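Local coordinates for enoyl-CoA hydratase carB homologue (Streptomyces cattleya, PDB 5O34), which probably acts in thienamycin biosynthesis as a crotonase-family carbon-carbon bond-forming enzyme, like the carboxymethylproline synthase CarB, at residues A[120-125]-A[269-274]; A[135-140]-A[258-263]; A[166-171]-A[210-215]. All blocks are in the same frame, centred on the assembly; numbering follows the deposited sequence.

Contact 1 of 3, residues A[120-125]-A[269-274]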
ATOM      1  N   GLU A 120       5.262 -32.976  -8.918  1.00106.47           N
ATOM      2  CA  GLU A 120       3.850 -33.009  -8.508  1.00105.54           C
ATOM      3  C   GLU A 120       3.443 -31.607  -8.017  1.00104.18           C
ATOM      4  O   GLU A 120       2.331 -31.151  -8.286  1.00102.39           O
ATOM      5  CB  GLU A 120       3.577 -34.103  -7.441  1.00107.40           C
ATOM      6  CG  GLU A 120       4.444 -34.063  -6.182  1.00118.83           C
ATOM      7  CD  GLU A 120       3.947 -34.945  -5.049  1.00139.90           C
ATOM      8  OE1 GLU A 120       4.137 -36.181  -5.123  1.00131.74           O
ATOM      9  OE2 GLU A 120       3.377 -34.399  -4.077  1.00136.55           O
ATOM     10  N   VAL A 121       4.393 -30.918  -7.359  1.00 97.61           N
ATOM     11  CA  VAL A 121       4.263 -29.559  -6.833  1.00 96.51           C
ATOM     12  C   VAL A 121       4.253 -28.507  -7.950  1.00 97.25           C
ATOM     13  O   VAL A 121       3.533 -27.520  -7.832  1.00 96.98           O
ATOM     14  CB  VAL A 121       5.313 -29.229  -5.733  1.00100.37           C
ATOM     15  CG1 VAL A 121       5.026 -29.999  -4.445  1.00100.15           C
ATOM     16  CG2 VAL A 121       6.744 -29.481  -6.210  1.00100.05           C
ATOM     17  N   ASN A 122       5.044 -28.717  -9.022  1.00 90.93           N
ATOM     18  CA  ASN A 122       5.135 -27.806 -10.170  1.00 89.36           C
ATOM     19  C   ASN A 122       3.801 -27.643 -10.891  1.00 90.39           C
ATOM     20  O   ASN A 122       3.482 -26.550 -11.361  1.00 90.02           O
ATOM     21  CB  ASN A 122       6.233 -28.256 -11.143  1.00 88.86           C
ATOM     22  CG  ASN A 122       7.647 -27.884 -10.738  1.00 95.43           C
ATOM     23  OD1 ASN A 122       7.932 -27.471  -9.601  1.00 85.01           O
ATOM     24  ND2 ASN A 122       8.575 -28.036 -11.668  1.00 84.47           N
ATOM     25  N   ALA A 123       3.018 -28.727 -10.957  1.00 85.72           N
ATOM     26  CA  ALA A 123       1.699 -28.741 -11.581  1.00 84.31           C
ATOM     27  C   ALA A 123       0.652 -28.121 -10.648  1.00 84.35           C
ATOM     28  O   ALA A 123      -0.318 -27.542 -11.139  1.00 82.94           O
ATOM     29  CB  ALA A 123       1.320 -30.157 -11.957  1.00 84.98           C
ATOM     30  N   TRP A 124       0.869 -28.222  -9.309  1.00 79.52           N
ATOM     31  CA  TRP A 124       0.015 -27.611  -8.278  1.00 79.67           C
ATOM     32  C   TRP A 124       0.088 -26.090  -8.452  1.00 79.48           C
ATOM     33  O   TRP A 124      -0.949 -25.459  -8.664  1.00 79.65           O
ATOM     34  CB  TRP A 124       0.421 -28.059  -6.844  1.00 79.93           C
ATOM     35  CG  TRP A 124      -0.252 -27.332  -5.696  1.00 82.73           C
ATOM     36  CD1 TRP A 124      -1.552 -26.913  -5.636  1.00 85.96           C
ATOM     37  CD2 TRP A 124       0.322 -27.038  -4.405  1.00 83.70           C
ATOM     38  NE1 TRP A 124      -1.800 -26.302  -4.425  1.00 86.43           N
ATOM     39  CE2 TRP A 124      -0.668 -26.368  -3.648  1.00 88.62           C
ATOM     40  CE3 TRP A 124       1.585 -27.264  -3.820  1.00 85.88           C
ATOM     41  CZ2 TRP A 124      -0.436 -25.923  -2.331  1.00 88.68           C
ATOM     42  CZ3 TRP A 124       1.816 -26.817  -2.521  1.00 88.10           C
ATOM     43  CH2 TRP A 124       0.813 -26.161  -1.789  1.00 88.93           C
ATOM     44  N   ILE A 125       1.322 -25.539  -8.485  1.00 71.81           N
ATOM     45  CA  ILE A 125       1.638 -24.119  -8.671  1.00 69.94           C
ATOM     46  C   ILE A 125       1.000 -23.557  -9.958  1.00 70.27           C
ATOM     47  O   ILE A 125       0.342 -22.517  -9.891  1.00 69.35           O
ATOM     48  CB  ILE A 125       3.180 -23.868  -8.577  1.00 72.83           C
ATOM     49  CG1 ILE A 125       3.758 -24.236  -7.179  1.00 73.53           C
ATOM     50  CG2 ILE A 125       3.586 -22.451  -8.998  1.00 72.84           C
ATOM     51  CD1 ILE A 125       3.082 -23.575  -5.873  1.00 83.16           C
ATOM     52  N   GLU A 269       9.026 -18.455  -9.164  1.00 60.57           N
ATOM     53  CA  GLU A 269       9.513 -18.267  -7.786  1.00 61.18           C
ATOM     54  C   GLU A 269       8.887 -19.257  -6.785  1.00 65.71           C
ATOM     55  O   GLU A 269       9.615 -19.886  -6.014  1.00 65.69           O
ATOM     56  CB  GLU A 269       9.263 -16.824  -7.318  1.00 62.78           C
ATOM     57  CG  GLU A 269      10.197 -15.793  -7.927  1.00 73.21           C
ATOM     58  CD  GLU A 269       9.798 -14.331  -7.806  1.00 89.53           C
ATOM     59  OE1 GLU A 269       8.840 -14.015  -7.061  1.00 72.61           O
ATOM     60  OE2 GLU A 269      10.454 -13.492  -8.467  1.00 85.96           O
ATOM     61  N   ALA A 270       7.546 -19.396  -6.808  1.00 63.16           N
ATOM     62  CA  ALA A 270       6.769 -20.298  -5.939  1.00 63.37           C
ATOM     63  C   ALA A 270       7.170 -21.761  -6.136  1.00 70.07           C
ATOM     64  O   ALA A 270       7.183 -22.527  -5.170  1.00 70.13           O
ATOM     65  CB  ALA A 270       5.279 -20.128  -6.194  1.00 63.62           C
ATOM     66  N   LYS A 271       7.516 -22.135  -7.387  1.00 67.74           N
ATOM     67  CA  LYS A 271       7.972 -23.475  -7.755  1.00 67.62           C
ATOM     68  C   LYS A 271       9.251 -23.847  -6.997  1.00 74.67           C
ATOM     69  O   LYS A 271       9.267 -24.869  -6.306  1.00 76.06           O
ATOM     70  CB  LYS A 271       8.168 -23.583  -9.272  1.00 68.29           C
ATOM     71  CG  LYS A 271       6.880 -23.896 -10.008  1.00 68.24           C
ATOM     72  CD  LYS A 271       6.985 -23.588 -11.491  1.00 69.12           C
ATOM     73  CE  LYS A 271       5.722 -23.969 -12.214  1.00 64.18           C
ATOM     74  NZ  LYS A 271       5.821 -23.672 -13.659  1.00 63.26           N
ATOM     75  N   GLU A 272      10.290 -22.989  -7.073  1.00 71.58           N
ATOM     76  CA  GLU A 272      11.568 -23.180  -6.378  1.00 71.59           C
ATOM     77  C   GLU A 272      11.387 -23.280  -4.851  1.00 76.98           C
ATOM     78  O   GLU A 272      11.984 -24.152  -4.221  1.00 77.23           O
ATOM     79  CB  GLU A 272      12.538 -22.034  -6.707  1.00 72.83           C
ATOM     80  CG  GLU A 272      13.032 -22.020  -8.141  1.00 87.08           C
ATOM     81  CD  GLU A 272      13.951 -20.856  -8.447  1.00114.80           C
ATOM     82  OE1 GLU A 272      15.184 -21.009  -8.286  1.00114.33           O
ATOM     83  OE2 GLU A 272      13.430 -19.780  -8.820  1.00110.65           O
ATOM     84  N   SER A 273      10.545 -22.402  -4.276  1.00 73.82           N
ATOM     85  CA  SER A 273      10.270 -22.303  -2.838  1.00 73.66           C
ATOM     86  C   SER A 273       9.539 -23.510  -2.213  1.00 78.64           C
ATOM     87  O   SER A 273       9.881 -23.902  -1.092  1.00 77.90           O
ATOM     88  CB  SER A 273       9.513 -21.018  -2.532  1.00 75.74           C
ATOM     89  OG  SER A 273      10.370 -19.890  -2.511  1.00 81.00           O
ATOM     90  N   HIS A 274       8.535 -24.081  -2.911  1.00 75.64           N
ATOM     91  CA  HIS A 274       7.793 -25.242  -2.409  1.00 92.51           C
ATOM     92  C   HIS A 274       8.502 -26.572  -2.714  1.00109.87           C
ATOM     93  O   HIS A 274       9.621 -26.592  -3.231  1.00 70.62           O
ATOM     94  CB  HIS A 274       6.353 -25.254  -2.942  1.00 93.16           C
ATOM     95  CG  HIS A 274       5.500 -24.152  -2.393  1.00 96.59           C
ATOM     96  ND1 HIS A 274       4.704 -24.342  -1.280  1.00 98.44           N
ATOM     97  CD2 HIS A 274       5.345 -22.879  -2.825  1.00 98.12           C
ATOM     98  CE1 HIS A 274       4.092 -23.185  -1.071  1.00 97.65           C
ATOM     99  NE2 HIS A 274       4.450 -22.276  -1.973  1.00 97.89           N
TER

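Contact 2 of 3, residues A[135-140]-A[258-263]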
ATOM      1  N   VAL A 135      -9.326 -15.260 -11.712  1.00 49.48           N
ATOM      2  CA  VAL A 135     -10.206 -14.565 -10.757  1.00 49.16           C
ATOM      3  C   VAL A 135      -9.950 -13.040 -10.792  1.00 53.60           C
ATOM      4  O   VAL A 135     -10.903 -12.263 -10.783  1.00 53.62           O
ATOM      5  CB  VAL A 135     -10.092 -15.151  -9.319  1.00 52.73           C
ATOM      6  CG1 VAL A 135     -10.892 -14.329  -8.304  1.00 52.36           C
ATOM      7  CG2 VAL A 135     -10.545 -16.608  -9.287  1.00 52.29           C
ATOM      8  N   ALA A 136      -8.668 -12.633 -10.885  1.00 49.21           N
ATOM      9  CA  ALA A 136      -8.234 -11.237 -10.943  1.00 48.57           C
ATOM     10  C   ALA A 136      -8.278 -10.621 -12.353  1.00 52.48           C
ATOM     11  O   ALA A 136      -8.411  -9.399 -12.467  1.00 50.71           O
ATOM     12  CB  ALA A 136      -6.834 -11.109 -10.363  1.00 49.16           C
ATOM     13  N   ALA A 137      -8.172 -11.445 -13.423  1.00 50.09           N
ATOM     14  CA  ALA A 137      -8.165 -10.910 -14.800  1.00 50.20           C
ATOM     15  C   ALA A 137      -9.537 -10.845 -15.506  1.00 54.65           C
ATOM     16  O   ALA A 137      -9.637 -10.125 -16.499  1.00 54.92           O
ATOM     17  CB  ALA A 137      -7.166 -11.654 -15.672  1.00 50.66           C
ATOM     18  N   ILE A 138     -10.581 -11.552 -15.013  1.00 51.29           N
ATOM     19  CA  ILE A 138     -11.917 -11.506 -15.651  1.00 51.91           C
ATOM     20  C   ILE A 138     -12.515 -10.087 -15.572  1.00 57.82           C
ATOM     21  O   ILE A 138     -12.145  -9.318 -14.682  1.00 58.56           O
ATOM     22  CB  ILE A 138     -12.922 -12.610 -15.179  1.00 55.25           C
ATOM     23  CG1 ILE A 138     -13.289 -12.504 -13.673  1.00 56.18           C
ATOM     24  CG2 ILE A 138     -12.429 -14.025 -15.537  1.00 55.40           C
ATOM     25  CD1 ILE A 138     -14.775 -12.881 -13.388  1.00 63.83           C
ATOM     26  N   SER A 139     -13.385  -9.726 -16.528  1.00 54.16           N
ATOM     27  CA  SER A 139     -13.982  -8.391 -16.589  1.00 54.03           C
ATOM     28  C   SER A 139     -15.118  -8.151 -15.564  1.00 56.84           C
ATOM     29  O   SER A 139     -15.487  -6.999 -15.329  1.00 55.51           O
ATOM     30  CB  SER A 139     -14.448  -8.077 -18.010  1.00 58.20           C
ATOM     31  OG  SER A 139     -15.694  -8.692 -18.298  1.00 68.38           O
ATOM     32  N   LYS A 140     -15.657  -9.229 -14.964  1.00 53.16           N
ATOM     33  CA  LYS A 140     -16.755  -9.163 -13.994  1.00 53.12           C
ATOM     34  C   LYS A 140     -16.255  -9.008 -12.547  1.00 55.83           C
ATOM     35  O   LYS A 140     -15.359  -9.761 -12.143  1.00 55.17           O
ATOM     36  CB  LYS A 140     -17.643 -10.438 -14.076  1.00 55.72           C
ATOM     37  CG  LYS A 140     -17.942 -10.978 -15.483  1.00 62.40           C
ATOM     38  CD  LYS A 140     -18.930 -10.103 -16.247  1.00 67.08           C
ATOM     39  CE  LYS A 140     -19.005 -10.478 -17.701  1.00 66.24           C
ATOM     40  NZ  LYS A 140     -20.098 -11.441 -17.943  1.00 72.54           N
ATOM     41  N   PRO A 258      -1.738  -4.585 -13.072  1.00 48.29           N
ATOM     42  CA  PRO A 258      -0.485  -4.720 -12.292  1.00 47.88           C
ATOM     43  C   PRO A 258      -0.503  -5.904 -11.302  1.00 52.80           C
ATOM     44  O   PRO A 258       0.511  -6.604 -11.167  1.00 52.62           O
ATOM     45  CB  PRO A 258      -0.376  -3.375 -11.562  1.00 49.24           C
ATOM     46  CG  PRO A 258      -1.219  -2.427 -12.366  1.00 53.33           C
ATOM     47  CD  PRO A 258      -2.356  -3.252 -12.856  1.00 49.22           C
ATOM     48  N   PHE A 259      -1.671  -6.158 -10.650  1.00 48.37           N
ATOM     49  CA  PHE A 259      -1.877  -7.263  -9.704  1.00 48.05           C
ATOM     50  C   PHE A 259      -1.757  -8.624 -10.407  1.00 49.71           C
ATOM     51  O   PHE A 259      -1.107  -9.541  -9.887  1.00 48.87           O
ATOM     52  CB  PHE A 259      -3.228  -7.104  -8.973  1.00 50.76           C
ATOM     53  CG  PHE A 259      -3.527  -8.160  -7.936  1.00 53.65           C
ATOM     54  CD1 PHE A 259      -2.983  -8.081  -6.659  1.00 58.07           C
ATOM     55  CD2 PHE A 259      -4.373  -9.224  -8.229  1.00 56.98           C
ATOM     56  CE1 PHE A 259      -3.253  -9.064  -5.703  1.00 59.99           C
ATOM     57  CE2 PHE A 259      -4.649 -10.206  -7.269  1.00 61.04           C
ATOM     58  CZ  PHE A 259      -4.085 -10.122  -6.012  1.00 59.64           C
ATOM     59  N   VAL A 260      -2.342  -8.732 -11.615  1.00 45.72           N
ATOM     60  CA  VAL A 260      -2.271  -9.943 -12.446  1.00 45.80           C
ATOM     61  C   VAL A 260      -0.800 -10.200 -12.869  1.00 50.26           C
ATOM     62  O   VAL A 260      -0.333 -11.341 -12.789  1.00 50.29           O
ATOM     63  CB  VAL A 260      -3.234  -9.864 -13.668  1.00 49.22           C
ATOM     64  CG1 VAL A 260      -3.038 -11.042 -14.622  1.00 48.24           C
ATOM     65  CG2 VAL A 260      -4.697  -9.770 -13.221  1.00 48.96           C
ATOM     66  N   ALA A 261      -0.075  -9.129 -13.271  1.00 46.49           N
ATOM     67  CA  ALA A 261       1.338  -9.204 -13.680  1.00 46.49           C
ATOM     68  C   ALA A 261       2.217  -9.680 -12.510  1.00 50.39           C
ATOM     69  O   ALA A 261       3.152 -10.460 -12.714  1.00 49.58           O
ATOM     70  CB  ALA A 261       1.814  -7.844 -14.173  1.00 46.96           C
ATOM     71  N   GLY A 262       1.869  -9.227 -11.303  1.00 46.34           N
ATOM     72  CA  GLY A 262       2.547  -9.589 -10.070  1.00 46.00           C
ATOM     73  C   GLY A 262       2.446 -11.069  -9.779  1.00 51.15           C
ATOM     74  O   GLY A 262       3.452 -11.697  -9.443  1.00 51.34           O
ATOM     75  N   LEU A 263       1.222 -11.633  -9.934  1.00 47.43           N
ATOM     76  CA  LEU A 263       0.914 -13.054  -9.745  1.00 46.06           C
ATOM     77  C   LEU A 263       1.657 -13.914 -10.761  1.00 50.97           C
ATOM     78  O   LEU A 263       2.130 -14.997 -10.399  1.00 51.34           O
ATOM     79  CB  LEU A 263      -0.603 -13.312  -9.861  1.00 45.54           C
ATOM     80  CG  LEU A 263      -1.530 -12.795  -8.737  1.00 48.60           C
ATOM     81  CD1 LEU A 263      -2.962 -12.792  -9.198  1.00 47.51           C
ATOM     82  CD2 LEU A 263      -1.394 -13.625  -7.469  1.00 49.59           C
TER

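Contact 3 of 3, residues A[166-171]-A[210-215]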
ATOM      1  N   GLY A 166     -17.118 -10.100   5.294  1.00 52.98           N
ATOM      2  CA  GLY A 166     -16.939 -11.032   6.389  1.00 53.22           C
ATOM      3  C   GLY A 166     -18.036 -10.970   7.428  1.00 58.87           C
ATOM      4  O   GLY A 166     -18.582  -9.897   7.701  1.00 58.47           O
ATOM      5  N   SER A 167     -18.370 -12.131   8.003  1.00 57.27           N
ATOM      6  CA  SER A 167     -19.305 -12.208   9.119  1.00 58.85           C
ATOM      7  C   SER A 167     -18.423 -11.942  10.349  1.00 65.70           C
ATOM      8  O   SER A 167     -17.196 -12.047  10.243  1.00 64.63           O
ATOM      9  CB  SER A 167     -19.936 -13.596   9.212  1.00 61.73           C
ATOM     10  OG  SER A 167     -19.054 -14.562   9.763  1.00 70.07           O
ATOM     11  N   GLU A 168     -19.010 -11.635  11.510  1.00 64.05           N
ATOM     12  CA  GLU A 168     -18.155 -11.406  12.675  1.00 64.32           C
ATOM     13  C   GLU A 168     -17.530 -12.730  13.216  1.00 66.62           C
ATOM     14  O   GLU A 168     -16.712 -12.691  14.137  1.00 65.74           O
ATOM     15  CB  GLU A 168     -18.863 -10.572  13.742  1.00 66.22           C
ATOM     16  CG  GLU A 168     -18.705  -9.077  13.467  1.00 80.34           C
ATOM     17  CD  GLU A 168     -19.977  -8.247  13.365  1.00110.00           C
ATOM     18  OE1 GLU A 168     -19.979  -7.257  12.596  1.00106.41           O
ATOM     19  OE2 GLU A 168     -20.958  -8.557  14.079  1.00109.76           O
ATOM     20  N   GLN A 169     -17.824 -13.863  12.540  1.00 63.33           N
ATOM     21  CA  GLN A 169     -17.275 -15.200  12.808  1.00 63.64           C
ATOM     22  C   GLN A 169     -16.052 -15.453  11.902  1.00 65.54           C
ATOM     23  O   GLN A 169     -15.336 -16.448  12.091  1.00 64.33           O
ATOM     24  CB  GLN A 169     -18.342 -16.299  12.559  1.00 65.77           C
ATOM     25  CG  GLN A 169     -19.495 -16.336  13.570  1.00 85.84           C
ATOM     26  CD  GLN A 169     -19.044 -16.589  14.992  1.00109.47           C
ATOM     27  OE1 GLN A 169     -18.903 -15.660  15.798  1.00103.17           O
ATOM     28  NE2 GLN A 169     -18.831 -17.855  15.340  1.00103.65           N
ATOM     29  N   ALA A 170     -15.830 -14.560  10.910  1.00 60.85           N
ATOM     30  CA  ALA A 170     -14.713 -14.664   9.970  1.00 59.59           C
ATOM     31  C   ALA A 170     -13.385 -14.500  10.698  1.00 62.19           C
ATOM     32  O   ALA A 170     -13.226 -13.591  11.513  1.00 62.38           O
ATOM     33  CB  ALA A 170     -14.847 -13.636   8.852  1.00 60.05           C
ATOM     34  N   ARG A 171     -12.470 -15.447  10.464  1.00 57.54           N
ATOM     35  CA  ARG A 171     -11.131 -15.461  11.047  1.00 56.41           C
ATOM     36  C   ARG A 171     -10.129 -15.720   9.915  1.00 56.97           C
ATOM     37  O   ARG A 171     -10.278 -16.678   9.161  1.00 55.96           O
ATOM     38  CB  ARG A 171     -11.037 -16.457  12.221  1.00 57.16           C
ATOM     39  CG  ARG A 171     -11.835 -15.967  13.435  1.00 70.01           C
ATOM     40  CD  ARG A 171     -11.794 -16.878  14.648  1.00 84.47           C
ATOM     41  NE  ARG A 171     -10.521 -16.783  15.367  1.00 97.32           N
ATOM     42  CZ  ARG A 171     -10.222 -15.855  16.276  1.00112.15           C
ATOM     43  NH1 ARG A 171     -11.103 -14.910  16.590  1.00100.44           N
ATOM     44  NH2 ARG A 171      -9.036 -15.859  16.871  1.00 97.17           N
ATOM     45  N   PRO A 210      -9.139 -11.640  13.634  1.00 56.51           N
ATOM     46  CA  PRO A 210     -10.607 -11.561  13.784  1.00 56.17           C
ATOM     47  C   PRO A 210     -11.197 -10.475  12.888  1.00 60.22           C
ATOM     48  O   PRO A 210     -10.480  -9.571  12.439  1.00 61.21           O
ATOM     49  CB  PRO A 210     -10.825 -11.265  15.277  1.00 57.98           C
ATOM     50  CG  PRO A 210      -9.511 -10.881  15.819  1.00 62.93           C
ATOM     51  CD  PRO A 210      -8.424 -11.289  14.883  1.00 58.41           C
ATOM     52  N   ALA A 211     -12.504 -10.610  12.592  1.00 56.45           N
ATOM     53  CA  ALA A 211     -13.259  -9.775  11.647  1.00 56.37           C
ATOM     54  C   ALA A 211     -13.042  -8.260  11.765  1.00 61.96           C
ATOM     55  O   ALA A 211     -12.817  -7.615  10.731  1.00 61.73           O
ATOM     56  CB  ALA A 211     -14.741 -10.099  11.727  1.00 56.97           C
ATOM     57  N   GLU A 212     -13.081  -7.707  13.000  1.00 60.09           N
ATOM     58  CA  GLU A 212     -12.949  -6.262  13.317  1.00 60.18           C
ATOM     59  C   GLU A 212     -11.561  -5.708  13.011  1.00 60.97           C
ATOM     60  O   GLU A 212     -11.437  -4.653  12.381  1.00 60.45           O
ATOM     61  CB  GLU A 212     -13.386  -5.974  14.776  1.00 62.14           C
ATOM     62  CG  GLU A 212     -14.887  -6.134  15.024  1.00 77.88           C
ATOM     63  CD  GLU A 212     -15.831  -5.520  13.997  1.00 99.32           C
ATOM     64  OE1 GLU A 212     -15.696  -4.308  13.704  1.00 80.32           O
ATOM     65  OE2 GLU A 212     -16.714  -6.253  13.491  1.00 94.34           O
ATOM     66  N   ARG A 213     -10.533  -6.489  13.368  1.00 55.77           N
ATOM     67  CA  ARG A 213      -9.123  -6.257  13.075  1.00 55.40           C
ATOM     68  C   ARG A 213      -8.863  -6.388  11.544  1.00 59.78           C
ATOM     69  O   ARG A 213      -8.176  -5.529  10.968  1.00 59.87           O
ATOM     70  CB  ARG A 213      -8.278  -7.268  13.849  1.00 55.87           C
ATOM     71  CG  ARG A 213      -6.799  -7.139  13.567  1.00 64.50           C
ATOM     72  CD  ARG A 213      -5.964  -7.261  14.791  1.00 68.11           C
ATOM     73  NE  ARG A 213      -5.029  -8.373  14.643  1.00 73.65           N
ATOM     74  CZ  ARG A 213      -4.818  -9.295  15.581  1.00 85.50           C
ATOM     75  NH1 ARG A 213      -5.463  -9.235  16.744  1.00 84.67           N
ATOM     76  NH2 ARG A 213      -3.954 -10.281  15.365  1.00 54.83           N
ATOM     77  N   ALA A 214      -9.414  -7.456  10.890  1.00 54.51           N
ATOM     78  CA  ALA A 214      -9.280  -7.666   9.434  1.00 53.30           C
ATOM     79  C   ALA A 214      -9.848  -6.517   8.614  1.00 55.82           C
ATOM     80  O   ALA A 214      -9.252  -6.122   7.607  1.00 55.81           O
ATOM     81  CB  ALA A 214      -9.921  -8.977   9.014  1.00 53.88           C
ATOM     82  N   LEU A 215     -10.939  -5.922   9.109  1.00 50.99           N
ATOM     83  CA  LEU A 215     -11.592  -4.772   8.497  1.00 50.78           C
ATOM     84  C   LEU A 215     -10.730  -3.509   8.598  1.00 54.75           C
ATOM     85  O   LEU A 215     -10.581  -2.790   7.598  1.00 54.32           O
ATOM     86  CB  LEU A 215     -12.990  -4.545   9.112  1.00 50.76           C
ATOM     87  CG  LEU A 215     -13.754  -3.277   8.683  1.00 54.60           C
ATOM     88  CD1 LEU A 215     -14.143  -3.309   7.200  1.00 54.64           C
ATOM     89  CD2 LEU A 215     -14.961  -3.066   9.556  1.00 55.04           C
TER

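Contact 1 of 3, residues A[120-125]-A[269-274]
Ile125 fills the middle of this contact between two nearly antiparallel helix segments, whose axes pass 9.4 Å apart at 147°. Its two arms do different work. Ile125 CG2 sits 3.7 Å from Lys271 CG and also rests on Ala270. CG1 is anti to the carbonyl carbon (chi1 -62°), and the turn at chi2 then brings Ile125 CD1 to 3.9 Å from His274 CD2. Ala270 CB touches both arms, at 4.0 Å from Ile125 CG2. Ile125 and Ala270 are buried and form the tight part.

The flanks are more open. On one, the extended Lys271 chain crosses Asn122 at about a right angle. Lys271 CE comes within 3.5 Å of the backbone O of Asn122, while Asn122 OD1 is 3.7 Å from Lys271 CG. No hydrogen bond joins the two segments. The ammonium group of Lys271 instead forms a salt bridge with Asp126, the residue after Ile125. On the other flank, Trp124 and His274 form a T-shaped pair. The edge of the indole points at the imidazole face, with planes at 73° and the six-membered ring centroid 5.5 Å from that of His274.

The contact joins helix 120-137 to the end of helix 252-273. Trp124 also touches Met74 of helix 71-86. Ser273 and His274 rest on Ala182, and Ser273 packs on Arg254 of the second subunit.

Contact 2 of 3, residues A[135-140]-A[258-263]
Ala136 and Val260 bring the two backbones closest, with CA atoms 6.3 Å apart, where the last turn of helix 120-137 meets helix 252-273. The first helix ends here, and Ile138 is the first residue to leave helical geometry. Helix 252-273 is kinked at Pro258 and Phe259, whose N atoms make no hydrogen bond to the preceding turn.

The side chains meet by apolar contacts alone, and no hydrogen bond crosses between the segments. Ala136 is central, and its CB meets three side chains. Ala136 CB lies at the edge of the Phe259 ring and in the ring plane, 3.8 Å from Phe259 CD2 and almost as near CE2. Phe259 CG is anti to the backbone N (chi1 -178°), which swings the ring toward helix 120-137. The turn about CB-CG (chi2 81°) then sets which part of the ring meets Ala136. Val260 uses one branch. Val260 CG2 is anti to the carbonyl carbon and bears on Ala136 CB at 3.8 Å. The same methyl lies against the carbonyl group of Ala136, and Val260 CG2 reaches Ala137 CB at 4.0 Å. Leu263 adds a looser touch, with Leu263 CD1 4.4 Å from Ala136 CB. Ala136, Phe259 and Leu263 are buried, while Ala137 is exposed at the margin.

Arg252 and Asn256, from the early part of helix 252-273, add polar bonds to the same junction. Arg252 donates to the carbonyls of Val135 and Ile138, and Asn256 to that of Ala136. Phe259 also packs on Met189 and makes a cation-pi contact with Arg196 of the third subunit.

The arrangement suits the crotonase fold, in which C-terminal helices pack on the core domain and take part in the trimer.

Contact 3 of 3, residues A[166-171]-A[210-215]
Ala211 sets its CB against the backbone of the turn at Ser167 and Glu168. This is the main van der Waals contact, with Ala211 CB 3.5 Å from Ser167 O and 3.8 Å from Glu168 CA. A second van der Waals touch brings the charged Arg171 NH1 to 3.9 Å from Pro210 CB. The guanidinium reaches there because the Arg171 chain bends at chi3 (76°). Its charge is paired outside the contact, in a salt bridge from NE to Glu208.

Hydrogen bonds shape the first segment from within. Ser167 to Ala170 form a type I turn, closed by Ala170 N bonding Ser167 O at 2.9 Å. Ser167 OG also accepts from Gln169 N at 3.1 Å, an ST turn. The same hydroxyl is hydrogen-bonded to Asp147.

Charge is the third element. Glu212 bends at chi2 (-45°), and Glu212 OE2 comes to 3.5 Å from Glu168 OE1. Glu212 OE2 is also 3.5 Å from Glu168 CG. The two carboxylate planes are 62° apart. Both residues are exposed, and both also touch Thr223 of strand 222-224.

The chemistry implies that the side chains join the turn to the helix start by van der Waals fit. The two carboxylates probably repel. Solvent may screen them, or the pKa of one may be raised. The nearby N-terminus of helix 211-217, with Pro210 at its N-cap, could ease their charge.

In the fold
Contacts 1 and 2 are two points on one helix pair, 120-137 with 252-273. Their centres are 20 Å apart and their nearest atoms about 6 Å. Contact 1 holds the outer end of the pair and contact 2 the end nearer the middle of the chain. Contact 3 lies across the chain's centre from contact 2, with centres 25 Å apart, and its centre is 31 Å from that of contact 1. The sheet links these sides: strand 142-146 follows 135-140 and lies beside strand 163-167, which leads into contact 3. No catalytic residue can be assigned to any of the three. Helix 120-137 begins just after the unmodelled residues 105-118.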